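Local coordinates for protein Nrps/pks (Streptomyces albus, PDB 4OPE) that probably catalyses chain-extending condensation in oxazolomycin biosynthesis, as a ketosynthase domain of an AT-less type I polyketide synthase, at residues Q26-L31 with H370-P375; V119-F124 with F163-P168; G126-H131 with D173-S178; V264-A269 with I432-V437; E446-C451 with A499-T504. All coordinates share one frame; numbering follows the deposited sequence. Where two conformers were deposited one is given.

Contact 1 of 5, residues Q26-L31 with H370-P375; sequences QFWRNL and HQELVP
Leu31, on helix 24-33, and Val374, just past strand 372-373, bring their CA atoms to 6.0 Å, the closest pair of CA atoms between a helix near the start of this thiolase-type ketosynthase fold and the turn leaving helix 356-370. Side chains, not paired backbones, carry the contact, and it illustrates how one indole can serve several neighbours. Trp28 reaches across because its CG lies anti to the backbone N (chi1 176°). Its five-membered ring and the imidazole of His370 form an offset stack, with centroids 3.7 Å apart and planes tilted by 17°; the two side chains slide past each other in opposite directions, each offering a face. The benzo half meets other groups. Glu372 OE1 lies near the indole plane, 3.5 Å from Trp28 CZ2 at the edge, and a salt bridge from Glu372 to Arg32 steadies that carboxylate. Val374 CG1 arrives obliquely at 3.5 Å from Trp28 CH2, and the same methyl lies 4.1 Å from Leu31 CB. Leu366 of helix 356-370 also touches the indole. Beside the Leu31-Val374 pair, a water sits 2.9 Å from Leu31 O and 2.7 Å from Pro375 O, placed to donate to either carbonyl.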
# COMPACT_ATOMS: atom_id res chain seq x y z
N GLN A 26 -2.40 19.40 22.63
CA GLN A 26 -1.84 18.64 23.73
C GLN A 26 -0.52 18.02 23.27
O GLN A 26 0.45 18.02 24.00
CB GLN A 26 -2.89 17.63 24.21
CG GLN A 26 -2.53 16.91 25.50
CD GLN A 26 -2.17 17.87 26.62
OE1 GLN A 26 -2.92 18.80 26.91
NE2 GLN A 26 -1.00 17.66 27.24
N PHE A 27 -0.42 17.60 22.02
CA PHE A 27 0.82 17.09 21.51
C PHE A 27 1.90 18.12 21.63
O PHE A 27 3.03 17.82 22.05
CB PHE A 27 0.63 16.70 20.04
CG PHE A 27 1.76 15.89 19.42
CD1 PHE A 27 2.39 14.88 20.11
CD2 PHE A 27 2.14 16.12 18.10
CE1 PHE A 27 3.39 14.13 19.49
CE2 PHE A 27 3.12 15.36 17.48
CZ PHE A 27 3.75 14.37 18.18
N TRP A 28 1.56 19.35 21.28
CA TRP A 28 2.54 20.43 21.26
C TRP A 28 3.04 20.75 22.65
O TRP A 28 4.21 20.83 22.83
CB TRP A 28 2.01 21.69 20.59
CG TRP A 28 3.03 22.79 20.68
CD1 TRP A 28 2.91 23.97 21.38
CD2 TRP A 28 4.35 22.81 20.11
NE1 TRP A 28 4.05 24.71 21.25
CE2 TRP A 28 4.95 24.03 20.48
CE3 TRP A 28 5.08 21.91 19.32
CZ2 TRP A 28 6.23 24.39 20.08
CZ3 TRP A 28 6.38 22.28 18.89
CH2 TRP A 28 6.93 23.50 19.29
N ARG A 29 2.13 20.91 23.59
CA ARG A 29 2.44 21.04 25.01
C ARG A 29 3.48 20.00 25.45
O ARG A 29 4.53 20.34 26.08
CB ARG A 29 1.17 20.78 25.82
CG ARG A 29 0.72 21.85 26.80
CD ARG A 29 -0.59 22.54 26.39
NE ARG A 29 -1.70 21.61 26.16
CZ ARG A 29 -2.82 21.91 25.50
NH1 ARG A 29 -3.02 23.13 24.99
NH2 ARG A 29 -3.75 20.97 25.32
N ASN A 30 3.20 18.73 25.10
CA ASN A 30 4.05 17.61 25.51
C ASN A 30 5.42 17.67 24.90
O ASN A 30 6.40 17.43 25.58
CB ASN A 30 3.42 16.30 25.13
CG ASN A 30 2.16 16.01 25.90
OD1 ASN A 30 1.76 16.77 26.80
ND2 ASN A 30 1.50 14.89 25.55
N LEU A 31 5.51 17.95 23.61
CA LEU A 31 6.81 18.15 22.96
C LEU A 31 7.52 19.30 23.60
O LEU A 31 8.69 19.22 23.85
CB LEU A 31 6.66 18.51 21.48
CG LEU A 31 6.07 17.40 20.61
CD1 LEU A 31 5.46 17.95 19.34
CD2 LEU A 31 7.12 16.36 20.29
N HIS A 370 5.25 27.36 15.70
CA HIS A 370 5.67 28.05 16.89
C HIS A 370 7.13 28.50 16.85
O HIS A 370 7.59 29.14 17.76
CB HIS A 370 5.47 27.15 18.10
CG HIS A 370 4.07 26.69 18.28
ND1 HIS A 370 3.06 27.52 18.70
CD2 HIS A 370 3.50 25.47 18.11
CE1 HIS A 370 1.93 26.84 18.76
NE2 HIS A 370 2.17 25.60 18.42
N GLN A 371 7.87 28.17 15.82
CA GLN A 371 9.23 28.67 15.66
C GLN A 371 10.12 28.33 16.85
O GLN A 371 10.90 29.16 17.33
CB GLN A 371 9.22 30.15 15.40
CG GLN A 371 8.46 30.51 14.15
CD GLN A 371 8.45 32.00 13.88
OE1 GLN A 371 8.47 32.81 14.80
NE2 GLN A 371 8.42 32.37 12.63
N GLU A 372 10.00 27.09 17.30
CA GLU A 372 10.74 26.59 18.42
C GLU A 372 11.24 25.22 18.07
O GLU A 372 10.61 24.50 17.33
CB GLU A 372 9.87 26.49 19.68
CG GLU A 372 9.52 27.83 20.26
CD GLU A 372 8.78 27.75 21.58
OE1 GLU A 372 7.83 26.97 21.73
OE2 GLU A 372 9.14 28.51 22.51
N LEU A 373 12.39 24.88 18.64
CA LEU A 373 12.91 23.52 18.61
C LEU A 373 12.75 22.92 19.96
O LEU A 373 13.21 23.48 20.94
CB LEU A 373 14.38 23.48 18.23
CG LEU A 373 14.65 24.14 16.90
CD1 LEU A 373 16.14 24.36 16.78
CD2 LEU A 373 14.10 23.31 15.76
N VAL A 374 12.12 21.75 20.00
CA VAL A 374 11.79 21.10 21.26
C VAL A 374 12.83 20.07 21.66
O VAL A 374 13.56 19.58 20.82
CB VAL A 374 10.44 20.45 21.16
CG1 VAL A 374 9.40 21.48 20.75
CG2 VAL A 374 10.48 19.29 20.17
N PRO A 375 12.90 19.74 22.97
CA PRO A 375 13.79 18.71 23.48
C PRO A 375 13.55 17.34 22.87
O PRO A 375 12.40 16.87 22.78
CB PRO A 375 13.40 18.59 24.95
CG PRO A 375 12.52 19.71 25.26
CD PRO A 375 11.95 20.22 23.99
O HOH W 1 9.88 16.54 23.71

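Contact 2 of 5, residues V119-F124 with F163-P168; sequences VRTGVF and FDFDGP
Phe165, with CG anti to the carbonyl carbon (chi1 -67°), and Thr121, whose CG2 is anti to the backbone N, are turned so that methyl meets ring. Thr121 CG2 stands 3.7 Å from the centroid of the Phe165 ring, 11° off its normal, a CH-pi contact over the centre of one face; Phe163 CB covers the opposite face. Val123 CG2 touches the ring at its edge, 3.7 Å from Phe165 CD2. The backbones come close beside these groups, with Gly122 CA 4.1 Å from Gly167 CA. Two bonds fasten them: Gly167 N donates to Thr121 O at 2.8 Å, and Val123 N meets Pro168 O at 2.8 Å. One water accepts from both Thr121 N and Asp166 N, and another links Arg120 NH2 to Asp166 O. The guanidinium of Arg120 also forms a salt bridge with Glu293 of the second subunit, at the dimer interface. Phe124 CZ rests 3.7 Å from Pro168 CB. The segments belong to a beta-alpha-beta unit, in which strand 121-126 and strand 169-173 are parallel neighbours joined through helix 152-163. Val123 packs on that helix, Phe124 on helix 178-192, and Phe165 on helix 93-108.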
# COMPACT_ATOMS: atom_id res chain seq x y z
N VAL A 119 -13.46 18.92 -6.43
CA VAL A 119 -12.13 18.50 -6.83
C VAL A 119 -12.04 17.04 -6.54
O VAL A 119 -12.77 16.53 -5.72
CB VAL A 119 -11.00 19.23 -6.06
CG1 VAL A 119 -10.99 20.71 -6.36
CG2 VAL A 119 -11.11 19.01 -4.56
N ARG A 120 -11.10 16.38 -7.19
CA ARG A 120 -10.89 14.99 -6.99
C ARG A 120 -9.91 14.75 -5.87
O ARG A 120 -8.81 15.28 -5.88
CB ARG A 120 -10.34 14.46 -8.25
CG ARG A 120 -10.61 13.00 -8.43
CD ARG A 120 -9.82 12.64 -9.62
NE ARG A 120 -10.48 11.69 -10.47
CZ ARG A 120 -10.02 11.37 -11.65
NH1 ARG A 120 -8.90 11.94 -12.12
NH2 ARG A 120 -10.68 10.47 -12.36
N THR A 121 -10.31 13.96 -4.88
CA THR A 121 -9.50 13.79 -3.67
C THR A 121 -9.04 12.36 -3.51
O THR A 121 -9.85 11.45 -3.59
CB THR A 121 -10.24 14.27 -2.42
OG1 THR A 121 -10.64 15.65 -2.60
CG2 THR A 121 -9.34 14.18 -1.18
N GLY A 122 -7.73 12.18 -3.31
CA GLY A 122 -7.16 10.85 -3.08
C GLY A 122 -6.96 10.57 -1.59
O GLY A 122 -6.89 11.50 -0.79
N VAL A 123 -6.86 9.29 -1.25
CA VAL A 123 -6.55 8.82 0.12
C VAL A 123 -5.47 7.76 0.05
O VAL A 123 -5.58 6.81 -0.75
CB VAL A 123 -7.75 8.16 0.73
CG1 VAL A 123 -7.40 7.59 2.09
CG2 VAL A 123 -8.88 9.17 0.84
N PHE A 124 -4.45 7.97 0.88
CA PHE A 124 -3.22 7.17 0.98
C PHE A 124 -2.85 7.03 2.46
O PHE A 124 -2.54 8.03 3.14
CB PHE A 124 -2.08 7.86 0.26
CG PHE A 124 -2.35 8.16 -1.18
CD1 PHE A 124 -3.13 9.24 -1.55
CD2 PHE A 124 -1.83 7.37 -2.16
CE1 PHE A 124 -3.39 9.51 -2.88
CE2 PHE A 124 -2.09 7.62 -3.50
CZ PHE A 124 -2.87 8.70 -3.86
N PHE A 163 -16.39 10.19 2.95
CA PHE A 163 -16.12 11.61 2.66
C PHE A 163 -16.32 11.95 1.20
O PHE A 163 -16.10 13.10 0.79
CB PHE A 163 -14.67 11.94 3.03
CG PHE A 163 -14.43 11.94 4.49
CD1 PHE A 163 -14.16 10.78 5.15
CD2 PHE A 163 -14.49 13.12 5.20
CE1 PHE A 163 -13.93 10.80 6.53
CE2 PHE A 163 -14.27 13.14 6.58
CZ PHE A 163 -14.01 11.97 7.24
N ASP A 164 -16.69 10.95 0.41
CA ASP A 164 -16.88 11.07 -1.01
C ASP A 164 -15.61 11.48 -1.71
O ASP A 164 -15.56 12.49 -2.42
CB ASP A 164 -18.04 12.01 -1.32
CG ASP A 164 -18.60 11.85 -2.75
OD1 ASP A 164 -18.18 10.91 -3.48
OD2 ASP A 164 -19.42 12.69 -3.17
N PHE A 165 -14.56 10.71 -1.48
CA PHE A 165 -13.29 10.96 -2.13
C PHE A 165 -13.11 9.95 -3.26
O PHE A 165 -12.95 8.74 -3.02
CB PHE A 165 -12.13 10.88 -1.12
CG PHE A 165 -12.13 11.97 -0.07
CD1 PHE A 165 -12.76 13.18 -0.29
CD2 PHE A 165 -11.47 11.77 1.13
CE1 PHE A 165 -12.76 14.16 0.67
CE2 PHE A 165 -11.44 12.74 2.08
CZ PHE A 165 -12.09 13.94 1.86
N ASP A 166 -13.16 10.43 -4.50
CA ASP A 166 -13.21 9.50 -5.64
C ASP A 166 -11.91 9.53 -6.42
O ASP A 166 -11.84 9.12 -7.54
CB ASP A 166 -14.47 9.74 -6.49
CG ASP A 166 -14.51 11.11 -7.17
OD1 ASP A 166 -13.55 11.93 -7.03
OD2 ASP A 166 -15.54 11.36 -7.87
N GLY A 167 -10.86 10.01 -5.79
CA GLY A 167 -9.51 9.77 -6.25
C GLY A 167 -9.03 8.40 -5.82
O GLY A 167 -9.80 7.58 -5.28
N PRO A 168 -7.76 8.12 -6.07
CA PRO A 168 -7.11 6.90 -5.63
C PRO A 168 -7.38 6.66 -4.17
O PRO A 168 -7.33 7.59 -3.37
CB PRO A 168 -5.63 7.20 -5.82
CG PRO A 168 -5.57 8.28 -6.82
CD PRO A 168 -6.82 9.09 -6.66
O HOH W 2 -13.32 13.46 -4.80
O HOH W 3 -12.49 9.49 -10.22

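Contact 3 of 5, residues G126-H131 with D173-S178; sequences GLMYGH and DTMCSS
Asp173 meets Leu127 at the start of 173-178, where Asp173 CA makes a CA-H...O contact of 3.1 Å with Leu127 O. The carboxylate lies beside Met128, brought there by a CG anti to the backbone N (chi1 -175°). Its OD1 accepts from Met175 N at 2.8 Å, closing an Asx turn; OD2 shares two waters with Met128 O, one held only weakly there, and is bound by Ala153 N of the second subunit. Thr174 N donates to Ser178 OG at 2.8 Å. Met128 SE packs 3.6 Å from the CA of Met175, a selenomethionine like Met128; the two side chains run roughly at right angles, with Met128 CE 3.9 Å from Met175 CB. Next comes Cys176, probably the nucleophile, since the surrounding sequence matches that of related ketosynthases; its side chain touches His351. Ser178 closes the turn: OG donates to Met175 O at 2.8 Å while its CB packs 3.7 Å from Gly126 CA. The contact joins the loops that follow parallel strands 121-126 and 169-173. Helix 178-192 begins at Ser178, Leu127 packs on helix 152-163 and strand 197-204, and Asp173 pairs antiparallel with a strand of the second subunit, carrying the sheet across the interface.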
# COMPACT_ATOMS: atom_id res chain seq x y z
N GLY A 126 -0.87 4.57 5.52
CA GLY A 126 0.08 3.49 5.80
C GLY A 126 -0.28 2.74 7.04
O GLY A 126 -0.63 3.34 8.09
N LEU A 127 -0.19 1.42 6.95
CA LEU A 127 -0.35 0.51 8.10
C LEU A 127 0.62 -0.64 7.98
O LEU A 127 1.05 -0.98 6.86
CB LEU A 127 -1.74 -0.06 8.11
CG LEU A 127 -2.90 0.94 7.99
CD1 LEU A 127 -3.53 0.87 6.63
CD2 LEU A 127 -3.95 0.59 9.02
N MSE A 128 1.00 -1.23 9.11
CA MSE A 128 1.92 -2.40 9.14
C MSE A 128 1.53 -3.55 10.04
O MSE A 128 2.16 -4.58 10.03
CB MSE A 128 3.35 -1.95 9.49
CG MSE A 128 3.57 -1.66 10.97
SE MSE A 128 5.49 -1.36 11.37
CE MSE A 128 6.21 -3.19 11.45
N TYR A 129 0.50 -3.37 10.84
CA TYR A 129 -0.02 -4.45 11.62
C TYR A 129 -1.51 -4.45 11.49
O TYR A 129 -2.13 -3.41 11.28
CB TYR A 129 0.33 -4.30 13.10
CG TYR A 129 1.79 -4.41 13.43
CD1 TYR A 129 2.48 -5.57 13.23
CD2 TYR A 129 2.48 -3.34 13.99
CE1 TYR A 129 3.82 -5.68 13.53
CE2 TYR A 129 3.83 -3.44 14.29
CZ TYR A 129 4.49 -4.62 14.06
OH TYR A 129 5.82 -4.75 14.37
N GLY A 130 -2.07 -5.62 11.63
CA GLY A 130 -3.50 -5.76 11.68
C GLY A 130 -3.80 -6.86 12.66
O GLY A 130 -4.16 -7.93 12.27
N HIS A 131 -3.64 -6.55 13.94
CA HIS A 131 -3.81 -7.49 14.98
C HIS A 131 -5.18 -7.69 15.51
O HIS A 131 -5.45 -8.73 16.10
CB HIS A 131 -2.93 -7.12 16.16
CG HIS A 131 -1.48 -7.31 15.89
ND1 HIS A 131 -1.01 -8.30 15.06
CD2 HIS A 131 -0.40 -6.60 16.29
CE1 HIS A 131 0.30 -8.23 15.00
NE2 HIS A 131 0.70 -7.21 15.73
N ASP A 173 1.73 -0.87 3.12
CA ASP A 173 2.64 -1.28 4.17
C ASP A 173 4.06 -1.20 3.62
O ASP A 173 4.40 -1.89 2.67
CB ASP A 173 2.29 -2.70 4.60
CG ASP A 173 3.10 -3.20 5.78
OD1 ASP A 173 3.86 -2.39 6.37
OD2 ASP A 173 2.98 -4.42 6.11
N THR A 174 4.87 -0.31 4.19
CA THR A 174 6.34 -0.42 4.14
C THR A 174 6.94 -0.41 5.60
O THR A 174 8.10 -0.03 5.81
CB THR A 174 6.97 0.69 3.23
OG1 THR A 174 6.81 2.01 3.80
CG2 THR A 174 6.35 0.69 1.84
N MSE A 175 6.15 -0.79 6.59
CA MSE A 175 6.55 -0.81 7.99
C MSE A 175 6.73 0.59 8.54
O MSE A 175 5.89 1.46 8.36
CB MSE A 175 7.78 -1.71 8.20
CG MSE A 175 7.77 -3.04 7.48
SE MSE A 175 8.94 -4.41 8.31
CE MSE A 175 8.73 -5.88 6.98
N CYS A 176 7.84 0.83 9.23
CA CYS A 176 8.09 2.10 9.91
C CYS A 176 8.03 3.30 9.02
O CYS A 176 7.76 4.38 9.50
CB CYS A 176 9.48 2.03 10.56
SG CYS A 176 9.78 0.36 11.22
N SER A 177 8.26 3.14 7.72
CA SER A 177 8.24 4.25 6.80
C SER A 177 6.89 4.46 6.08
O SER A 177 6.75 5.30 5.19
CB SER A 177 9.31 4.01 5.76
OG SER A 177 9.08 2.78 5.10
N SER A 178 5.90 3.69 6.44
CA SER A 178 4.62 3.73 5.77
C SER A 178 3.99 5.12 5.61
O SER A 178 3.58 5.49 4.51
CB SER A 178 3.69 2.78 6.52
OG SER A 178 4.06 1.44 6.27
O HOH W 4 4.46 -4.95 8.15
O HOH W 5 1.24 -5.87 7.42

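Contact 4 of 5, residues V264-A269 with I432-V437; sequences VVRSTA and ILEESV
Val264 and Glu434 bind each other through a reciprocal pair of backbone bonds, Val264 N to Glu434 O at 2.7 Å and Glu434 N to Val264 O at 2.8 Å. At the other end Ile432 N donates to Ser267 O at 3.0 Å. Between them the register slips by one: Arg266 N and Ser267 N both turn to Ile432 O, through weak bonds, in a classic beta bulge. Arg266, with near-helical backbone angles there, sends out a side chain bent at chi2 and chi3 that folds back over the neighbouring strand. NH1 of Arg266 forms a salt bridge with Glu434 OE1 at 3.1 Å, the two planes 53° apart. Val265 CG2 and Leu433 CD2, 3.7 Å apart, lie side by side on the face of the sheet away from Val264 and Glu434. A second shell fixes these groups: Ala298 O takes Arg266 NH2, Ala294 O, on helix 284-298, accepts from Ser267 OG, and helix 356-370 packs against Leu433. The arrangement is typical of the C-terminal half of the thiolase fold, whose five-stranded sheet has the order 3-2-4-5-1. Strand 263-272 is its first strand and strand 427-434 its fifth, the one running antiparallel to the rest.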
# COMPACT_ATOMS: atom_id res chain seq x y z
N VAL A 264 5.61 23.83 2.73
CA VAL A 264 5.78 23.46 1.35
C VAL A 264 6.58 22.19 1.34
O VAL A 264 7.65 22.12 1.98
CB VAL A 264 6.62 24.53 0.61
CG1 VAL A 264 6.90 24.10 -0.81
CG2 VAL A 264 5.92 25.86 0.67
N VAL A 265 6.07 21.21 0.61
CA VAL A 265 6.77 19.96 0.43
C VAL A 265 7.79 20.09 -0.68
O VAL A 265 7.47 19.89 -1.84
CB VAL A 265 5.77 18.87 0.11
CG1 VAL A 265 6.50 17.53 -0.14
CG2 VAL A 265 4.80 18.76 1.28
N ARG A 266 9.02 20.42 -0.32
CA ARG A 266 10.06 20.65 -1.31
C ARG A 266 10.42 19.39 -2.11
O ARG A 266 10.58 19.45 -3.31
CB ARG A 266 11.30 21.27 -0.66
CG ARG A 266 11.12 22.75 -0.24
CD ARG A 266 11.48 23.76 -1.33
NE ARG A 266 12.92 23.75 -1.65
CZ ARG A 266 13.88 24.38 -0.95
NH1 ARG A 266 13.57 25.12 0.12
NH2 ARG A 266 15.16 24.29 -1.31
N SER A 267 10.54 18.25 -1.43
CA SER A 267 10.79 16.97 -2.07
C SER A 267 10.41 15.76 -1.18
O SER A 267 10.29 15.86 0.06
CB SER A 267 12.26 16.85 -2.48
OG SER A 267 13.11 16.54 -1.37
N THR A 268 10.19 14.64 -1.86
CA THR A 268 10.06 13.35 -1.20
C THR A 268 10.83 12.28 -1.96
O THR A 268 10.98 12.35 -3.17
CB THR A 268 8.60 12.86 -1.03
OG1 THR A 268 8.01 12.65 -2.31
CG2 THR A 268 7.80 13.87 -0.28
N ALA A 269 11.30 11.28 -1.23
CA ALA A 269 11.93 10.16 -1.85
C ALA A 269 11.78 8.87 -1.05
O ALA A 269 11.67 8.87 0.22
CB ALA A 269 13.38 10.48 -2.08
N ILE A 432 11.68 16.56 2.64
CA ILE A 432 12.14 17.91 2.92
C ILE A 432 10.95 18.88 2.91
O ILE A 432 10.21 18.95 1.91
CB ILE A 432 13.10 18.40 1.82
CG1 ILE A 432 14.13 17.33 1.44
CG2 ILE A 432 13.85 19.61 2.29
CD1 ILE A 432 15.28 17.13 2.40
N LEU A 433 10.79 19.62 4.00
CA LEU A 433 9.74 20.64 4.11
C LEU A 433 10.28 22.06 4.28
O LEU A 433 11.40 22.29 4.74
CB LEU A 433 8.84 20.32 5.28
CG LEU A 433 8.18 18.96 5.23
CD1 LEU A 433 7.27 18.79 6.42
CD2 LEU A 433 7.35 18.76 3.98
N GLU A 434 9.47 23.03 3.88
CA GLU A 434 9.84 24.42 4.04
C GLU A 434 8.66 25.13 4.64
O GLU A 434 7.52 24.94 4.22
CB GLU A 434 10.22 25.03 2.70
CG GLU A 434 10.79 26.43 2.74
CD GLU A 434 11.14 26.98 1.36
OE1 GLU A 434 12.17 27.67 1.23
OE2 GLU A 434 10.40 26.73 0.38
N GLU A 435 8.96 25.93 5.65
CA GLU A 435 8.01 26.84 6.29
C GLU A 435 7.39 27.75 5.25
O GLU A 435 8.05 28.06 4.26
CB GLU A 435 8.78 27.68 7.28
CG GLU A 435 7.99 28.73 8.00
CD GLU A 435 8.87 29.64 8.85
OE1 GLU A 435 10.09 29.74 8.56
OE2 GLU A 435 8.32 30.30 9.79
N SER A 436 6.14 28.17 5.46
CA SER A 436 5.44 29.08 4.55
C SER A 436 5.28 30.47 5.15
O SER A 436 4.80 30.60 6.29
CB SER A 436 4.05 28.55 4.29
OG SER A 436 3.22 28.84 5.41
N VAL A 437 5.63 31.49 4.39
CA VAL A 437 5.43 32.85 4.85
C VAL A 437 4.00 33.27 4.51
O VAL A 437 3.60 33.31 3.35
CB VAL A 437 6.51 33.82 4.30
CG1 VAL A 437 7.89 33.32 4.75
CG2 VAL A 437 6.42 33.97 2.78

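Contact 5 of 5, residues E446-C451 with A499-T504; sequences EPPYVC and AVVFDT
Tyr449 and Phe502 form the close-packed centre of this antiparallel pair, whereas Pro447 and Asp503 at its far end are exposed, and Pro448 partly so. Phe502 CG sits between its backbone N and carbonyl carbon (chi1 76°), which lays the ring back across strand 449-455. Tyr449 CB then lies over one face of that ring, a CH-pi contact 4.0 Å from its centroid, while Cys451 N lies near the ring plane at its edge. The CB of Cys451 touches Phe502 CE1 at 3.6 Å. The two aromatic rings meet obliquely, with planes 48° apart. Backbone bonds hold the strands in register: Tyr449 N to Phe502 O at 2.7 Å, returned by Phe502 N to Tyr449 O at 2.8 Å, then Cys451 N to Val500 O at 2.7 Å, followed by the reverse bond from Val500 N. Helices 481-488 and 505-516 bury this face, and Tyr449 OH bonds to Gln445 O.

The proline end is looser. Pro448, preceded by a cis peptide bond, lies alongside Val501 with its CB 3.5 Å from Val501 CG1, and Asp503 OD1 rests near the CB atoms of Pro447 and Pro448 at 3.7 Å and 3.6 Å. These are van der Waals touches. Helix 541-550 packs on Ala499 and Val501, and Thr504 caps helix 505-516. Strands 449-455 and 496-502 belong to a three-stranded antiparallel sheet completed by strand 524-528, flanked by helices; its place in the C-terminal extension of the ketosynthase is consistent with the linker subdomain that flanks the condensing domain in modular polyketide synthases.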
# COMPACT_ATOMS: atom_id res chain seq x y z
N GLU A 446 -15.09 43.94 11.28
CA GLU A 446 -15.27 44.58 12.60
C GLU A 446 -16.46 43.95 13.31
O GLU A 446 -17.36 43.44 12.66
CB GLU A 446 -15.47 46.12 12.50
CG GLU A 446 -14.20 46.96 12.29
CD GLU A 446 -13.59 47.58 13.57
OE1 GLU A 446 -13.27 46.87 14.55
OE2 GLU A 446 -13.39 48.82 13.58
N PRO A 447 -16.47 44.00 14.64
CA PRO A 447 -17.57 43.40 15.36
C PRO A 447 -18.93 44.02 15.03
O PRO A 447 -19.01 45.03 14.37
CB PRO A 447 -17.21 43.64 16.84
CG PRO A 447 -16.19 44.72 16.84
CD PRO A 447 -15.43 44.51 15.55
N PRO A 448 -19.99 43.39 15.48
CA PRO A 448 -19.95 42.09 16.11
C PRO A 448 -19.80 40.95 15.08
O PRO A 448 -19.72 41.17 13.84
CB PRO A 448 -21.28 42.03 16.83
CG PRO A 448 -22.19 42.80 15.93
CD PRO A 448 -21.35 43.93 15.40
N TYR A 449 -19.67 39.75 15.62
CA TYR A 449 -19.40 38.61 14.84
C TYR A 449 -20.40 37.60 15.30
O TYR A 449 -20.96 37.72 16.40
CB TYR A 449 -17.99 38.09 15.08
CG TYR A 449 -16.87 39.08 14.88
CD1 TYR A 449 -16.44 39.45 13.62
CD2 TYR A 449 -16.16 39.58 15.98
CE1 TYR A 449 -15.39 40.35 13.47
CE2 TYR A 449 -15.10 40.47 15.82
CZ TYR A 449 -14.74 40.86 14.57
OH TYR A 449 -13.69 41.75 14.42
N VAL A 450 -20.61 36.60 14.45
CA VAL A 450 -21.46 35.48 14.83
C VAL A 450 -20.59 34.29 15.07
O VAL A 450 -19.69 34.03 14.27
CB VAL A 450 -22.50 35.14 13.76
CG1 VAL A 450 -21.84 34.80 12.44
CG2 VAL A 450 -23.38 34.00 14.23
N CYS A 451 -20.83 33.61 16.17
CA CYS A 451 -20.23 32.34 16.44
C CYS A 451 -21.27 31.29 16.18
O CYS A 451 -22.27 31.21 16.87
CB CYS A 451 -19.81 32.22 17.89
SG CYS A 451 -19.52 30.52 18.48
N ALA A 499 -25.94 29.65 18.29
CA ALA A 499 -25.27 30.85 17.80
C ALA A 499 -25.20 31.95 18.82
O ALA A 499 -26.10 32.11 19.68
CB ALA A 499 -25.94 31.37 16.55
N VAL A 500 -24.15 32.74 18.72
CA VAL A 500 -23.96 33.88 19.59
C VAL A 500 -23.41 35.02 18.77
O VAL A 500 -22.58 34.83 17.87
CB VAL A 500 -22.94 33.60 20.69
CG1 VAL A 500 -23.09 34.59 21.81
CG2 VAL A 500 -23.12 32.18 21.23
N VAL A 501 -23.89 36.20 19.08
CA VAL A 501 -23.32 37.43 18.56
C VAL A 501 -22.33 37.92 19.57
O VAL A 501 -22.61 37.89 20.76
CB VAL A 501 -24.38 38.48 18.36
CG1 VAL A 501 -23.76 39.65 17.61
CG2 VAL A 501 -25.52 37.88 17.56
N PHE A 502 -21.14 38.30 19.10
CA PHE A 502 -20.05 38.61 20.03
C PHE A 502 -19.07 39.60 19.43
O PHE A 502 -18.91 39.68 18.20
CB PHE A 502 -19.34 37.33 20.55
CG PHE A 502 -18.39 36.69 19.54
CD1 PHE A 502 -18.86 35.89 18.52
CD2 PHE A 502 -17.02 36.93 19.60
CE1 PHE A 502 -17.99 35.33 17.59
CE2 PHE A 502 -16.16 36.39 18.67
CZ PHE A 502 -16.64 35.55 17.68
N ASP A 503 -18.40 40.33 20.31
CA ASP A 503 -17.46 41.37 19.90
C ASP A 503 -16.03 40.90 20.08
O ASP A 503 -15.13 41.29 19.34
CB ASP A 503 -17.63 42.61 20.81
CG ASP A 503 -19.02 43.18 20.80
OD1 ASP A 503 -19.59 43.36 19.70
OD2 ASP A 503 -19.53 43.50 21.91
N THR A 504 -15.82 40.12 21.13
CA THR A 504 -14.52 39.64 21.51
C THR A 504 -14.59 38.22 22.01
O THR A 504 -15.65 37.68 22.34
CB THR A 504 -13.94 40.45 22.70
OG1 THR A 504 -14.75 40.22 23.86
CG2 THR A 504 -13.93 41.90 22.38

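How the contacts relate
Contacts 2, 3 and 4 are buried in the thiolase-type core and contact 1 is partly buried; contact 5 is mostly buried, but in a separate sheet, its centre about 31 Å from that of the chain. Contact 2 sets strand 121-126 against the loop leading into strand 169-173, contact 3 joins the loops beyond both strands, and both reach the second subunit. Contact 4 lies in the fold's other half and meets contact 1 where Gln371 packs on Glu435. Chemistry follows place. Contacts 4 and 5 rest on antiparallel backbone bonding, interrupted in contact 4 by a bulge, contact 2 on two backbone bonds with CH-pi packing, contact 3 on packing and shared waters, contact 1 on aromatic stacking.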